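Local structure of 2-aminomuconic 6-semialdehyde dehydrogenase (Pseudomonas sp., 7BZV) at residues Asp43-Ala48 / Val202-His207; Phe8-Trp13 / Gly49-Glu54; Phe217-Pro222 / Met240-Glu245. The protein probably oxidises 2-aminomuconic 6-semialdehyde with NAD+ as cofactor, as a tetrameric aldehyde dehydrogenase in the meta-cleavage breakdown of 2-aminophenol. All blocks are in the same frame, centred on the assembly; numbering follows the deposited sequence.

Interaction 1: Asp43-Ala48 / Val202-His207; sequences DAAVKA and VFNLVH
Ala45 and Asn204 mark the nearest backbone approach, their CA atoms 6.1 Å apart, and Ala48 is next matched with Val202, so the helix and the strand run in opposite senses. The alanine on the helix side is consistent with this closeness. The CB of Ala45 lies 4.0 Å from the CB of Asn204, methyl against methylene, and the same methyl approaches the CG1 branch of Val206 at 4.4 Å. Asn204 and Val206, two apart in the chain, both direct their CB toward the helix and present the strand face that Ala45 packs against. One turn further along the helix, Ala48 CB stands 4.4 Å from Asn204 OD1.

The amide of Asn204 is polar and buried, yet it makes no hydrogen bond to the helix: its ND2 is 3.7 Å from Ala45 O, too long for one. Its partners lie outside the two segments. OD1 accepts the backbone N-H of Asp10, while ND2 donates to the O of Gly201, the residue just before segment 202-207, and more weakly to Val174 O. With CG anti to its carbonyl carbon (chi1 -59°), the amide is carried back past the backbone N, in keeping with its reach to Gly201. Bonds at both ends of the amide should fix its rotation, although the 152 Å² buried between the segments is mainly van der Waals packing.

Strand 203-205 is parallel to strand 173-177, bonding through Val174 and Val176, in the Rossmann-type sheet expected of the cofactor domain in this family. Helix 39-52 lies on one face of that sheet, where Ala45 and Val206 both also touch Val175. Leu205 points away from it, and Phe203 packs against helices 156-169 and 184-196.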
ATOM      1  N   ASP B  43      36.509  10.764 -12.580  1.00 48.94           N
ATOM      2  CA  ASP B  43      35.854  11.929 -13.153  1.00 52.99           C
ATOM      3  C   ASP B  43      35.251  11.587 -14.509  1.00 46.77           C
ATOM      4  O   ASP B  43      34.104  11.947 -14.793  1.00 46.01           O
ATOM      5  CB  ASP B  43      36.860  13.074 -13.282  1.00 78.30           C
ATOM      6  CG  ASP B  43      36.275  14.417 -12.890  1.00104.73           C
ATOM      7  OD1 ASP B  43      35.298  14.852 -13.536  1.00 96.66           O
ATOM      8  OD2 ASP B  43      36.796  15.040 -11.938  1.00127.55           O
ATOM      9  N   ALA B  44      36.016  10.895 -15.367  1.00 35.41           N
ATOM     10  CA  ALA B  44      35.488  10.505 -16.675  1.00 40.88           C
ATOM     11  C   ALA B  44      34.257   9.622 -16.524  1.00 48.34           C
ATOM     12  O   ALA B  44      33.257   9.800 -17.237  1.00 40.21           O
ATOM     13  CB  ALA B  44      36.570   9.792 -17.486  1.00 41.48           C
ATOM     14  N   ALA B  45      34.290   8.695 -15.570  1.00 48.31           N
ATOM     15  CA  ALA B  45      33.141   7.825 -15.356  1.00 43.30           C
ATOM     16  C   ALA B  45      31.917   8.623 -14.925  1.00 41.57           C
ATOM     17  O   ALA B  45      30.807   8.390 -15.419  1.00 40.27           O
ATOM     18  CB  ALA B  45      33.499   6.758 -14.324  1.00 38.08           C
ATOM     19  N   VAL B  46      32.087   9.560 -13.987  1.00 33.98           N
ATOM     20  CA  VAL B  46      30.920  10.300 -13.509  1.00 46.52           C
ATOM     21  C   VAL B  46      30.322  11.117 -14.645  1.00 48.84           C
ATOM     22  O   VAL B  46      29.091  11.239 -14.784  1.00 35.66           O
ATOM     23  CB  VAL B  46      31.298  11.176 -12.297  1.00 46.80           C
ATOM     24  CG1 VAL B  46      30.145  12.125 -11.969  1.00 65.15           C
ATOM     25  CG2 VAL B  46      31.646  10.308 -11.040  1.00 41.90           C
ATOM     26  N   LYS B  47      31.186  11.709 -15.467  1.00 46.81           N
ATOM     27  CA  LYS B  47      30.703  12.546 -16.550  1.00 42.91           C
ATOM     28  C   LYS B  47      30.055  11.705 -17.634  1.00 30.24           C
ATOM     29  O   LYS B  47      29.014  12.088 -18.175  1.00 40.04           O
ATOM     30  CB  LYS B  47      31.866  13.398 -17.082  1.00 52.22           C
ATOM     31  CG  LYS B  47      32.388  14.401 -16.022  1.00 75.32           C
ATOM     32  CD  LYS B  47      31.267  15.341 -15.464  1.00 90.92           C
ATOM     33  CE  LYS B  47      30.189  15.704 -16.523  1.00 99.08           C
ATOM     34  NZ  LYS B  47      28.896  16.217 -15.923  1.00 98.44           N
ATOM     35  N   ALA B  48      30.631  10.532 -17.933  1.00 37.58           N
ATOM     36  CA  ALA B  48      29.968   9.608 -18.841  1.00 49.26           C
ATOM     37  C   ALA B  48      28.591   9.175 -18.315  1.00 44.43           C
ATOM     38  O   ALA B  48      27.662   8.980 -19.105  1.00 35.39           O
ATOM     39  CB  ALA B  48      30.850   8.387 -19.083  1.00 42.29           C
ATOM     40  N   VAL B 202      26.184   3.971 -18.865  1.00 35.49           N
ATOM     41  CA  VAL B 202      25.203   3.548 -17.862  1.00 30.63           C
ATOM     42  C   VAL B 202      25.882   2.757 -16.752  1.00 34.41           C
ATOM     43  O   VAL B 202      25.624   2.985 -15.565  1.00 30.83           O
ATOM     44  CB  VAL B 202      24.068   2.733 -18.498  1.00 29.32           C
ATOM     45  CG1 VAL B 202      23.129   2.164 -17.385  1.00 30.79           C
ATOM     46  CG2 VAL B 202      23.327   3.596 -19.473  1.00 32.73           C
ATOM     47  N   PHE B 203      26.735   1.800 -17.114  1.00 29.59           N
ATOM     48  CA  PHE B 203      27.456   0.986 -16.136  1.00 27.49           C
ATOM     49  C   PHE B 203      28.953   1.212 -16.297  1.00 39.62           C
ATOM     50  O   PHE B 203      29.538   0.810 -17.310  1.00 30.35           O
ATOM     51  CB  PHE B 203      27.129  -0.506 -16.291  1.00 31.57           C
ATOM     52  CG  PHE B 203      27.793  -1.384 -15.257  1.00 37.20           C
ATOM     53  CD1 PHE B 203      29.087  -1.862 -15.446  1.00 32.56           C
ATOM     54  CD2 PHE B 203      27.122  -1.740 -14.088  1.00 26.22           C
ATOM     55  CE1 PHE B 203      29.677  -2.658 -14.511  1.00 33.20           C
ATOM     56  CE2 PHE B 203      27.717  -2.538 -13.144  1.00 33.69           C
ATOM     57  CZ  PHE B 203      28.990  -2.993 -13.336  1.00 36.33           C
ATOM     58  N   ASN B 204      29.581   1.807 -15.288  1.00 31.65           N
ATOM     59  CA  ASN B 204      31.008   2.103 -15.313  1.00 35.95           C
ATOM     60  C   ASN B 204      31.707   1.424 -14.148  1.00 33.71           C
ATOM     61  O   ASN B 204      31.187   1.388 -13.026  1.00 35.73           O
ATOM     62  CB  ASN B 204      31.248   3.599 -15.232  1.00 34.43           C
ATOM     63  CG  ASN B 204      30.607   4.350 -16.361  1.00 45.71           C
ATOM     64  OD1 ASN B 204      31.071   4.307 -17.501  1.00 43.16           O
ATOM     65  ND2 ASN B 204      29.507   5.031 -16.056  1.00 46.20           N
ATOM     66  N   LEU B 205      32.886   0.875 -14.424  1.00 34.34           N
ATOM     67  CA  LEU B 205      33.645   0.091 -13.460  1.00 34.93           C
ATOM     68  C   LEU B 205      35.021   0.722 -13.318  1.00 42.31           C
ATOM     69  O   LEU B 205      35.761   0.826 -14.306  1.00 40.28           O
ATOM     70  CB  LEU B 205      33.779  -1.368 -13.908  1.00 30.22           C
ATOM     71  CG  LEU B 205      34.731  -2.308 -13.138  1.00 34.57           C
ATOM     72  CD1 LEU B 205      34.220  -2.582 -11.779  1.00 34.12           C
ATOM     73  CD2 LEU B 205      34.885  -3.580 -13.920  1.00 36.40           C
ATOM     74  N   VAL B 206      35.351   1.149 -12.100  1.00 33.15           N
ATOM     75  CA  VAL B 206      36.681   1.651 -11.767  1.00 41.31           C
ATOM     76  C   VAL B 206      37.267   0.788 -10.664  1.00 47.37           C
ATOM     77  O   VAL B 206      36.613   0.554  -9.642  1.00 42.04           O
ATOM     78  CB  VAL B 206      36.644   3.121 -11.321  1.00 34.64           C
ATOM     79  CG1 VAL B 206      36.385   4.014 -12.538  1.00 46.31           C
ATOM     80  CG2 VAL B 206      35.602   3.348 -10.251  1.00 46.48           C
ATOM     81  N   HIS B 207      38.518   0.375 -10.835  1.00 38.08           N
ATOM     82  CA  HIS B 207      39.191  -0.448  -9.842  1.00 48.12           C
ATOM     83  C   HIS B 207      40.107   0.371  -8.928  1.00 60.10           C
ATOM     84  O   HIS B 207      40.601   1.451  -9.282  1.00 44.96           O
ATOM     85  CB  HIS B 207      40.013  -1.534 -10.522  1.00 38.12           C
ATOM     86  CG  HIS B 207      39.194  -2.645 -11.090  1.00 39.51           C
ATOM     87  ND1 HIS B 207      38.466  -3.509 -10.299  1.00 42.08           N
ATOM     88  CD2 HIS B 207      38.986  -3.040 -12.369  1.00 44.69           C
ATOM     89  CE1 HIS B 207      37.851  -4.393 -11.067  1.00 43.38           C
ATOM     90  NE2 HIS B 207      38.149  -4.129 -12.327  1.00 44.51           N
TER

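Interaction 2: Phe8-Trp13 / Gly49-Glu54; sequences FVDGKW and GHRALE
Asp10 and Arg51 form the whole of this contact, a salt bridge from OD2 of Asp10 to NH1 of Arg51 at 2.5 Å. That length is shorter than usual for such a pair, so its exact value is doubtful. The bridge is one oxygen to one nitrogen, since Asp10 OD1 stands 5.6 Å from Arg51 NE and further still from Arg51 NH2. OD2 meets the edge of the guanidinium near its plane, but the carboxylate plane is turned 49° from it, and the two side chains cross at about a right angle.

Both chains set out with CG anti to their own backbone N, chi1 being -155° in Asp10. Arg51 continues extended through chi2, then bends at chi3 (-42°), which swings the guanidinium round toward the carboxylate.

Asp10 occupies the first corner of a type I' turn from Val9 to Lys12, with Gly11 at the second. This is the two-residue turn of a beta-hairpin joining strands 3-9 and 12-14, closed by Val9 N to Lys12 O at 2.9 Å and Lys12 N to Val9 O at 3.0 Å. The side chain of Asp10 also touches Ala48, on the same helix as Arg51, and Pro200. The exposed Lys12 places its NZ 6.0 Å from Arg51 NH1, a like charge that Asp10 would partly offset.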
ATOM      1  N   PHE B   8      36.050  -0.221 -17.010  1.00 45.13           N
ATOM      2  CA  PHE B   8      35.048  -0.110 -18.073  1.00 45.88           C
ATOM      3  C   PHE B   8      34.369   1.247 -17.915  1.00 48.07           C
ATOM      4  O   PHE B   8      33.580   1.450 -16.987  1.00 44.41           O
ATOM      5  CB  PHE B   8      34.067  -1.290 -17.997  1.00 44.17           C
ATOM      6  CG  PHE B   8      33.129  -1.390 -19.167  1.00 43.78           C
ATOM      7  CD1 PHE B   8      33.584  -1.776 -20.410  1.00 44.32           C
ATOM      8  CD2 PHE B   8      31.768  -1.111 -19.004  1.00 42.69           C
ATOM      9  CE1 PHE B   8      32.719  -1.855 -21.496  1.00 51.28           C
ATOM     10  CE2 PHE B   8      30.893  -1.180 -20.078  1.00 46.39           C
ATOM     11  CZ  PHE B   8      31.364  -1.561 -21.325  1.00 48.75           C
ATOM     12  N   VAL B   9      34.683   2.195 -18.798  1.00 44.50           N
ATOM     13  CA  VAL B   9      34.187   3.564 -18.667  1.00 56.65           C
ATOM     14  C   VAL B   9      33.615   3.987 -20.005  1.00 54.83           C
ATOM     15  O   VAL B   9      34.310   3.934 -21.029  1.00 47.95           O
ATOM     16  CB  VAL B   9      35.287   4.542 -18.207  1.00 54.54           C
ATOM     17  CG1 VAL B   9      34.791   5.986 -18.280  1.00 50.39           C
ATOM     18  CG2 VAL B   9      35.738   4.200 -16.773  1.00 45.46           C
ATOM     19  N   ASP B  10      32.354   4.411 -19.995  1.00 41.40           N
ATOM     20  CA  ASP B  10      31.687   4.941 -21.182  1.00 55.50           C
ATOM     21  C   ASP B  10      31.819   3.976 -22.355  1.00 53.59           C
ATOM     22  O   ASP B  10      32.135   4.370 -23.479  1.00 46.06           O
ATOM     23  CB  ASP B  10      32.253   6.316 -21.556  1.00 65.73           C
ATOM     24  CG  ASP B  10      31.262   7.171 -22.339  1.00 58.95           C
ATOM     25  OD1 ASP B  10      30.050   6.839 -22.381  1.00 48.01           O
ATOM     26  OD2 ASP B  10      31.699   8.195 -22.902  1.00 54.25           O
ATOM     27  N   GLY B  11      31.616   2.692 -22.078  1.00 42.18           N
ATOM     28  CA  GLY B  11      31.593   1.665 -23.092  1.00 52.51           C
ATOM     29  C   GLY B  11      32.948   1.172 -23.545  1.00 53.65           C
ATOM     30  O   GLY B  11      33.003   0.334 -24.453  1.00 52.95           O
ATOM     31  N   LYS B  12      34.038   1.636 -22.931  1.00 47.75           N
ATOM     32  CA  LYS B  12      35.386   1.290 -23.369  1.00 55.49           C
ATOM     33  C   LYS B  12      36.155   0.668 -22.214  1.00 56.80           C
ATOM     34  O   LYS B  12      36.080   1.148 -21.077  1.00 51.72           O
ATOM     35  CB  LYS B  12      36.135   2.531 -23.907  1.00 55.13           C
ATOM     36  CG  LYS B  12      35.410   3.261 -25.056  1.00 64.06           C
ATOM     37  CD  LYS B  12      36.090   4.571 -25.436  1.00 76.54           C
ATOM     38  CE  LYS B  12      35.071   5.682 -25.697  1.00 96.56           C
ATOM     39  NZ  LYS B  12      35.283   6.884 -24.831  1.00 95.78           N
ATOM     40  N   TRP B  13      36.861  -0.414 -22.508  1.00 48.62           N
ATOM     41  CA  TRP B  13      37.839  -0.955 -21.579  1.00 56.61           C
ATOM     42  C   TRP B  13      39.071  -0.055 -21.522  1.00 51.92           C
ATOM     43  O   TRP B  13      39.531   0.471 -22.534  1.00 60.16           O
ATOM     44  CB  TRP B  13      38.203  -2.375 -22.000  1.00 49.99           C
ATOM     45  CG  TRP B  13      36.979  -3.271 -22.066  1.00 55.36           C
ATOM     46  CD1 TRP B  13      36.261  -3.612 -23.181  1.00 64.27           C
ATOM     47  CD2 TRP B  13      36.316  -3.912 -20.954  1.00 52.62           C
ATOM     48  NE1 TRP B  13      35.213  -4.441 -22.836  1.00 55.08           N
ATOM     49  CE2 TRP B  13      35.223  -4.633 -21.476  1.00 51.29           C
ATOM     50  CE3 TRP B  13      36.551  -3.946 -19.574  1.00 69.67           C
ATOM     51  CZ2 TRP B  13      34.363  -5.384 -20.662  1.00 57.86           C
ATOM     52  CZ3 TRP B  13      35.702  -4.695 -18.767  1.00 61.56           C
ATOM     53  CH2 TRP B  13      34.623  -5.405 -19.313  1.00 49.68           C
ATOM     54  N   GLY B  49      28.424   9.019 -17.001  1.00 39.09           N
ATOM     55  CA  GLY B  49      27.112   8.632 -16.491  1.00 34.97           C
ATOM     56  C   GLY B  49      26.080   9.726 -16.695  1.00 39.16           C
ATOM     57  O   GLY B  49      24.977   9.479 -17.189  1.00 35.36           O
ATOM     58  N   HIS B  50      26.437  10.959 -16.326  1.00 40.26           N
ATOM     59  CA  HIS B  50      25.535  12.083 -16.534  1.00 40.36           C
ATOM     60  C   HIS B  50      25.213  12.247 -18.016  1.00 38.52           C
ATOM     61  O   HIS B  50      24.083  12.594 -18.379  1.00 35.42           O
ATOM     62  CB  HIS B  50      26.151  13.363 -15.947  1.00 43.23           C
ATOM     63  CG  HIS B  50      26.018  13.453 -14.459  1.00 36.03           C
ATOM     64  ND1 HIS B  50      24.794  13.533 -13.829  1.00 41.36           N
ATOM     65  CD2 HIS B  50      26.948  13.401 -13.474  1.00 35.89           C
ATOM     66  CE1 HIS B  50      24.976  13.558 -12.521  1.00 43.50           C
ATOM     67  NE2 HIS B  50      26.274  13.459 -12.279  1.00 43.83           N
ATOM     68  N   ARG B  51      26.186  11.999 -18.890  1.00 39.93           N
ATOM     69  CA  ARG B  51      25.905  12.111 -20.320  1.00 46.37           C
ATOM     70  C   ARG B  51      24.974  10.996 -20.775  1.00 39.14           C
ATOM     71  O   ARG B  51      24.089  11.223 -21.604  1.00 40.54           O
ATOM     72  CB  ARG B  51      27.214  12.102 -21.117  1.00 45.96           C
ATOM     73  CG  ARG B  51      27.064  11.986 -22.635  1.00 76.14           C
ATOM     74  CD  ARG B  51      28.412  11.614 -23.313  1.00 79.62           C
ATOM     75  NE  ARG B  51      29.520  12.355 -22.715  1.00 59.59           N
ATOM     76  CZ  ARG B  51      30.710  11.840 -22.423  1.00 61.31           C
ATOM     77  NH1 ARG B  51      30.990  10.572 -22.694  1.00 85.28           N
ATOM     78  NH2 ARG B  51      31.624  12.604 -21.854  1.00 53.82           N
ATOM     79  N   ALA B  52      25.142   9.786 -20.229  1.00 38.52           N
ATOM     80  CA  ALA B  52      24.223   8.696 -20.562  1.00 39.15           C
ATOM     81  C   ALA B  52      22.781   9.064 -20.226  1.00 37.10           C
ATOM     82  O   ALA B  52      21.846   8.697 -20.953  1.00 33.32           O
ATOM     83  CB  ALA B  52      24.651   7.428 -19.829  1.00 44.31           C
ATOM     84  N   LEU B  53      22.575   9.811 -19.148  1.00 32.52           N
ATOM     85  CA  LEU B  53      21.224  10.209 -18.808  1.00 28.30           C
ATOM     86  C   LEU B  53      20.665  11.234 -19.781  1.00 49.11           C
ATOM     87  O   LEU B  53      19.451  11.471 -19.767  1.00 41.44           O
ATOM     88  CB  LEU B  53      21.200  10.764 -17.379  1.00 36.62           C
ATOM     89  CG  LEU B  53      21.601   9.731 -16.323  1.00 49.39           C
ATOM     90  CD1 LEU B  53      21.610  10.344 -14.939  1.00 50.70           C
ATOM     91  CD2 LEU B  53      20.641   8.558 -16.391  1.00 44.98           C
ATOM     92  N   GLU B  54      21.518  11.859 -20.600  1.00 46.29           N
ATOM     93  CA  GLU B  54      21.059  12.729 -21.672  1.00 43.58           C
ATOM     94  C   GLU B  54      20.788  11.958 -22.957  1.00 39.17           C
ATOM     95  O   GLU B  54      20.354  12.558 -23.936  1.00 44.25           O
ATOM     96  CB  GLU B  54      22.085  13.837 -21.942  1.00 48.24           C
ATOM     97  CG  GLU B  54      22.172  14.887 -20.847  1.00 54.75           C
ATOM     98  CD  GLU B  54      23.383  15.794 -21.012  1.00 94.38           C
ATOM     99  OE1 GLU B  54      23.550  16.723 -20.197  1.00112.31           O
ATOM    100  OE2 GLU B  54      24.172  15.575 -21.956  1.00112.34           O
TER

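Interaction 3: Phe217-Pro222 / Met240-Glu245; sequences FISQHP and MRAAAE
Ala242 packs its methyl against the last turn of helix 214-220, with the CA atoms of Gln220 and Ala242 only 5.4 Å apart. The packing is van der Waals: Ala242 CB is 3.7 Å from the carbonyl oxygen of Ser219 and 4.0 Å from the aliphatic CG of Gln220. Alanine is small enough to let the helices meet this closely, and 117 Å² is buried between the segments.

Polar groups are served away from the contact. Ser219 OG, 4.0 Å from Ala242 CB, sits between its backbone N and carbonyl carbon (chi1 66°), a rotation that lets it bond back to Glu216 O one turn earlier. The amide oxygen of Gln220 reaches Arg39 through a weak hydrogen bond.

Ionic contacts are made with the second subunit, where Arg241 forms a salt bridge with Glu245 of that chain, and Ala244 O bonds to Ser237 OG of it. Segment 240-245 thus meets helix 214-220 and also takes part in the contact with the second subunit. Helix 233-244 links the adjacent parallel strands 226-230 and 250-253, a beta-alpha-beta crossover of the Rossmann-type sheet, with helix 214-220 as its neighbour.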
ATOM      1  N   PHE B 217      37.788   8.794  -4.366  1.00 43.67           N
ATOM      2  CA  PHE B 217      37.442   9.667  -5.484  1.00 46.91           C
ATOM      3  C   PHE B 217      35.941   9.687  -5.706  1.00 49.37           C
ATOM      4  O   PHE B 217      35.337  10.759  -5.832  1.00 47.48           O
ATOM      5  CB  PHE B 217      38.143   9.225  -6.763  1.00 44.69           C
ATOM      6  CG  PHE B 217      39.624   9.153  -6.641  1.00 42.80           C
ATOM      7  CD1 PHE B 217      40.283   9.832  -5.627  1.00 58.03           C
ATOM      8  CD2 PHE B 217      40.365   8.392  -7.524  1.00 46.37           C
ATOM      9  CE1 PHE B 217      41.661   9.750  -5.490  1.00 57.24           C
ATOM     10  CE2 PHE B 217      41.750   8.322  -7.402  1.00 46.87           C
ATOM     11  CZ  PHE B 217      42.396   8.992  -6.378  1.00 45.19           C
ATOM     12  N   ILE B 218      35.316   8.505  -5.744  1.00 32.79           N
ATOM     13  CA  ILE B 218      33.878   8.468  -5.970  1.00 32.85           C
ATOM     14  C   ILE B 218      33.167   9.235  -4.869  1.00 43.47           C
ATOM     15  O   ILE B 218      32.315  10.086  -5.137  1.00 42.54           O
ATOM     16  CB  ILE B 218      33.371   7.018  -6.048  1.00 35.55           C
ATOM     17  CG1 ILE B 218      33.853   6.308  -7.310  1.00 36.81           C
ATOM     18  CG2 ILE B 218      31.865   7.018  -5.990  1.00 35.47           C
ATOM     19  CD1 ILE B 218      33.579   4.793  -7.269  1.00 40.16           C
ATOM     20  N   SER B 219      33.521   8.948  -3.607  1.00 38.04           N
ATOM     21  CA  SER B 219      32.789   9.517  -2.476  1.00 49.33           C
ATOM     22  C   SER B 219      32.918  11.037  -2.397  1.00 50.98           C
ATOM     23  O   SER B 219      32.008  11.696  -1.871  1.00 41.08           O
ATOM     24  CB  SER B 219      33.269   8.891  -1.157  1.00 44.17           C
ATOM     25  OG  SER B 219      34.607   9.239  -0.870  1.00 70.91           O
ATOM     26  N   GLN B 220      34.011  11.604  -2.916  1.00 40.81           N
ATOM     27  CA  GLN B 220      34.282  13.041  -2.866  1.00 53.35           C
ATOM     28  C   GLN B 220      33.796  13.810  -4.093  1.00 45.09           C
ATOM     29  O   GLN B 220      33.792  15.050  -4.079  1.00 42.95           O
ATOM     30  CB  GLN B 220      35.792  13.270  -2.721  1.00 55.52           C
ATOM     31  CG  GLN B 220      36.350  12.981  -1.333  1.00 83.68           C
ATOM     32  CD  GLN B 220      37.872  13.074  -1.282  1.00 78.74           C
ATOM     33  OE1 GLN B 220      38.527  13.297  -2.304  1.00 72.57           O
ATOM     34  NE2 GLN B 220      38.438  12.909  -0.084  1.00 60.10           N
ATOM     35  N   HIS B 221      33.415  13.125  -5.151  1.00 52.98           N
ATOM     36  CA  HIS B 221      33.143  13.805  -6.400  1.00 48.33           C
ATOM     37  C   HIS B 221      31.901  14.677  -6.265  1.00 54.25           C
ATOM     38  O   HIS B 221      30.842  14.190  -5.839  1.00 46.72           O
ATOM     39  CB  HIS B 221      32.964  12.794  -7.505  1.00 46.43           C
ATOM     40  CG  HIS B 221      33.054  13.389  -8.867  1.00 55.05           C
ATOM     41  ND1 HIS B 221      32.126  14.292  -9.343  1.00 52.76           N
ATOM     42  CD2 HIS B 221      33.967  13.224  -9.853  1.00 50.41           C
ATOM     43  CE1 HIS B 221      32.457  14.642 -10.572  1.00 61.31           C
ATOM     44  NE2 HIS B 221      33.569  14.010 -10.904  1.00 48.78           N
ATOM     45  N   PRO B 222      31.975  15.959  -6.615  1.00 55.90           N
ATOM     46  CA  PRO B 222      30.821  16.838  -6.354  1.00 53.99           C
ATOM     47  C   PRO B 222      29.603  16.503  -7.200  1.00 46.24           C
ATOM     48  O   PRO B 222      28.502  16.975  -6.876  1.00 47.71           O
ATOM     49  CB  PRO B 222      31.362  18.245  -6.660  1.00 51.83           C
ATOM     50  CG  PRO B 222      32.505  18.021  -7.635  1.00 57.13           C
ATOM     51  CD  PRO B 222      33.064  16.626  -7.358  1.00 52.49           C
ATOM     52  N   MET B 240      30.538   9.276   4.859  1.00 42.06           N
ATOM     53  CA  MET B 240      29.467  10.215   5.180  1.00 54.63           C
ATOM     54  C   MET B 240      30.006  11.634   5.311  1.00 57.77           C
ATOM     55  O   MET B 240      29.341  12.593   4.902  1.00 41.19           O
ATOM     56  CB  MET B 240      28.763   9.794   6.466  1.00 43.12           C
ATOM     57  CG  MET B 240      27.444  10.527   6.761  1.00 48.15           C
ATOM     58  SD  MET B 240      26.593   9.715   8.142  1.00 36.86           S
ATOM     59  CE  MET B 240      25.203  10.828   8.398  1.00 39.79           C
ATOM     60  N   ARG B 241      31.198  11.789   5.899  1.00 47.90           N
ATOM     61  CA  ARG B 241      31.818  13.113   5.956  1.00 53.55           C
ATOM     62  C   ARG B 241      32.067  13.665   4.556  1.00 46.10           C
ATOM     63  O   ARG B 241      31.856  14.862   4.301  1.00 42.06           O
ATOM     64  CB  ARG B 241      33.129  13.055   6.752  1.00 49.87           C
ATOM     65  CG  ARG B 241      32.937  12.942   8.270  1.00 53.25           C
ATOM     66  CD  ARG B 241      34.260  13.000   9.088  1.00 62.72           C
ATOM     67  NE  ARG B 241      34.028  12.381  10.385  1.00 74.88           N
ATOM     68  CZ  ARG B 241      34.396  11.146  10.705  1.00 68.36           C
ATOM     69  NH1 ARG B 241      35.063  10.405   9.837  1.00 61.29           N
ATOM     70  NH2 ARG B 241      34.103  10.658  11.898  1.00 62.51           N
ATOM     71  N   ALA B 242      32.527  12.819   3.626  1.00 41.09           N
ATOM     72  CA  ALA B 242      32.756  13.318   2.265  1.00 51.43           C
ATOM     73  C   ALA B 242      31.437  13.661   1.588  1.00 54.73           C
ATOM     74  O   ALA B 242      31.361  14.619   0.810  1.00 41.62           O
ATOM     75  CB  ALA B 242      33.525  12.294   1.432  1.00 48.84           C
ATOM     76  N   ALA B 243      30.385  12.887   1.875  1.00 49.20           N
ATOM     77  CA  ALA B 243      29.070  13.177   1.314  1.00 49.13           C
ATOM     78  C   ALA B 243      28.485  14.463   1.872  1.00 38.68           C
ATOM     79  O   ALA B 243      27.645  15.091   1.213  1.00 38.58           O
ATOM     80  CB  ALA B 243      28.117  12.011   1.585  1.00 44.27           C
ATOM     81  N   ALA B 244      28.940  14.880   3.054  1.00 46.68           N
ATOM     82  CA  ALA B 244      28.420  16.082   3.685  1.00 50.87           C
ATOM     83  C   ALA B 244      28.607  17.307   2.806  1.00 50.95           C
ATOM     84  O   ALA B 244      27.784  18.229   2.854  1.00 39.17           O
ATOM     85  CB  ALA B 244      29.114  16.318   5.033  1.00 47.85           C
ATOM     86  N   GLU B 245      29.704  17.353   2.033  1.00 55.81           N
ATOM     87  CA  GLU B 245      30.014  18.518   1.200  1.00 62.60           C
ATOM     88  C   GLU B 245      28.822  18.919   0.335  1.00 49.12           C
ATOM     89  O   GLU B 245      28.480  20.103   0.243  1.00 46.86           O
ATOM     90  CB  GLU B 245      31.237  18.210   0.324  1.00 75.86           C
ATOM     91  CG  GLU B 245      31.819  19.385  -0.470  1.00 85.26           C
ATOM     92  CD  GLU B 245      32.480  20.455   0.399  1.00 77.28           C
ATOM     93  OE1 GLU B 245      32.236  21.650   0.142  1.00 64.30           O
ATOM     94  OE2 GLU B 245      33.242  20.113   1.334  1.00 80.17           O
TER

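In the fold
Interaction 1 is the buried contact, interaction 2 lies at the surface, and interaction 3 is partly buried, with one of its helices also meeting a second subunit. Interactions 1 and 2 share helix 39-52, and their centres are 6 Å apart: Leu205 N bonds to Phe8 O at 2.7 Å, coupling strand 203-205 to the hairpin. Interaction 3 joins interaction 1 through His221, whose NE2 is 3.3 Å from Asp43 OD1, a weak hydrogen bond, and through Ile218 against Val206. Interactions 2 and 3 do not touch. The chemistry follows position: alanine-led packing in 1 and 3, a single ion pair in 2.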